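Local coordinates for protein citrate synthase (Sulfolobus solfataricus, PDB 1O7X) that belongs to the citrate synthase family of largely helical enzymes, here with two chains in the assembly, at residues A125-A128 with T129-N133. Sequence-based numbering, arbitrary orientation.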
loop_
_atom_site.group_PDB
_atom_site.type_symbol
_atom_site.label_atom_id
_atom_site.label_comp_id
_atom_site.label_asym_id
_atom_site.label_seq_id
_atom_site.Cartn_x
_atom_site.Cartn_y
_atom_site.Cartn_z
ATOM N N ALA A 125 -12.107 0.565 15.888
ATOM C CA ALA A 125 -13.328 1.341 16.030
ATOM C C ALA A 125 -13.516 2.336 14.889
ATOM O O ALA A 125 -14.618 2.489 14.348
ATOM C CB ALA A 125 -13.325 2.018 17.401
ATOM N N LYS A 126 -12.433 3.003 14.461
ATOM C CA LYS A 126 -12.616 3.931 13.335
ATOM C C LYS A 126 -12.877 3.154 12.060
ATOM O O LYS A 126 -13.615 3.677 11.206
ATOM C CB LYS A 126 -11.505 4.953 13.302
ATOM C CG LYS A 126 -11.597 5.815 14.550
ATOM C CD LYS A 126 -10.271 6.119 15.206
ATOM C CE LYS A 126 -10.285 7.512 15.786
ATOM N NZ LYS A 126 -11.317 7.750 16.820
ATOM N N MET A 127 -12.368 1.929 11.911
ATOM C CA MET A 127 -12.675 1.144 10.730
ATOM C C MET A 127 -14.174 0.836 10.677
ATOM O O MET A 127 -14.822 1.014 9.640
ATOM C CB MET A 127 -11.876 -0.156 10.628
ATOM C CG MET A 127 -10.571 -0.032 9.872
ATOM S SD MET A 127 -10.600 -0.010 8.081
ATOM C CE MET A 127 -12.193 0.640 7.656
ATOM N N ALA A 128 -14.779 0.487 11.818
ATOM C CA ALA A 128 -16.229 0.304 11.823
ATOM C C ALA A 128 -16.942 1.532 11.273
ATOM O O ALA A 128 -17.894 1.399 10.489
ATOM C CB ALA A 128 -16.733 -0.037 13.213
ATOM N N THR A 129 -16.551 2.728 11.687
ATOM C CA THR A 129 -17.145 3.972 11.180
ATOM C C THR A 129 -16.924 4.112 9.669
ATOM O O THR A 129 -17.859 4.375 8.905
ATOM C CB THR A 129 -16.544 5.175 11.935
ATOM O OG1 THR A 129 -16.947 5.047 13.305
ATOM C CG2 THR A 129 -16.994 6.516 11.417
ATOM N N LEU A 130 -15.688 3.850 9.226
ATOM C CA LEU A 130 -15.359 3.919 7.815
ATOM C C LEU A 130 -16.294 3.011 7.032
ATOM O O LEU A 130 -17.108 3.449 6.203
ATOM C CB LEU A 130 -13.882 3.636 7.542
ATOM C CG LEU A 130 -12.881 4.777 7.817
ATOM C CD1 LEU A 130 -11.461 4.436 7.374
ATOM C CD2 LEU A 130 -13.298 6.077 7.138
ATOM N N VAL A 131 -16.247 1.718 7.344
ATOM C CA VAL A 131 -17.090 0.723 6.699
ATOM C C VAL A 131 -18.560 1.085 6.737
ATOM O O VAL A 131 -19.296 1.039 5.726
ATOM C CB VAL A 131 -16.830 -0.623 7.374
ATOM C CG1 VAL A 131 -17.577 -1.745 6.685
ATOM C CG2 VAL A 131 -15.334 -0.886 7.335
ATOM N N ALA A 132 -19.041 1.525 7.905
ATOM C CA ALA A 132 -20.457 1.901 7.978
ATOM C C ALA A 132 -20.739 2.998 6.967
ATOM O O ALA A 132 -21.687 2.863 6.190
ATOM C CB ALA A 132 -20.799 2.281 9.406
ATOM N N ASN A 133 -19.894 4.045 6.946
ATOM C CA ASN A 133 -20.110 5.186 6.052
ATOM C C ASN A 133 -19.763 5.020 4.600
ATOM O O ASN A 133 -20.320 5.724 3.754
ATOM C CB ASN A 133 -19.452 6.422 6.671
ATOM C CG ASN A 133 -20.305 6.736 7.903
ATOM O OD1 ASN A 133 -21.441 7.163 7.700
ATOM N ND2 ASN A 133 -19.758 6.478 9.077
#
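M127 meets L130 and V131 one turn further along helix 116-138, a compact illustration of how neighbouring turns of a buried helix pack on themselves. The apolar part of the contact is carried by the methionine methyl: the chain bends at chi2 (-79°) and again at chi3, which turns CE in against the helix, towards the next turn. There CE lies 3.4 Å from L130 CB and 3.5 Å from V131 CG2, touching both neighbours with its end while the sulfur stays further off. With CG1 of V131 anti to the backbone N (chi1 -175°), CG2 sits beside that N and faces the methyl of M127.

Four successive i to i+4 backbone bonds join the two segments. The amide of V131 reaches M127 O at 2.8 Å, almost straight on to the carbonyl, and A132 N bonds A128 O at the same length. L130 N donates to K126 O (2.9 Å), whereas T129 N to A125 O is longer at 3.3 Å. N133 N to T129 O (2.8 Å) is the next in the series.

Among the polar side chains, N133 ND2 gives T129 O a second bond, also of 2.8 Å, coming from above the carbonyl plane; ND2 also bonds R144 O. T129 OG1, held by Y73 O, and K126 NZ, in a salt bridge with E72, tie the helix to residues outside it.

L130 faces helices 77-85 and 92-106, while A128, V131 and A132 pack on helix 152-161. The arrangement is that of a regular alpha-helix buried among others in the mainly helical citrate synthase fold.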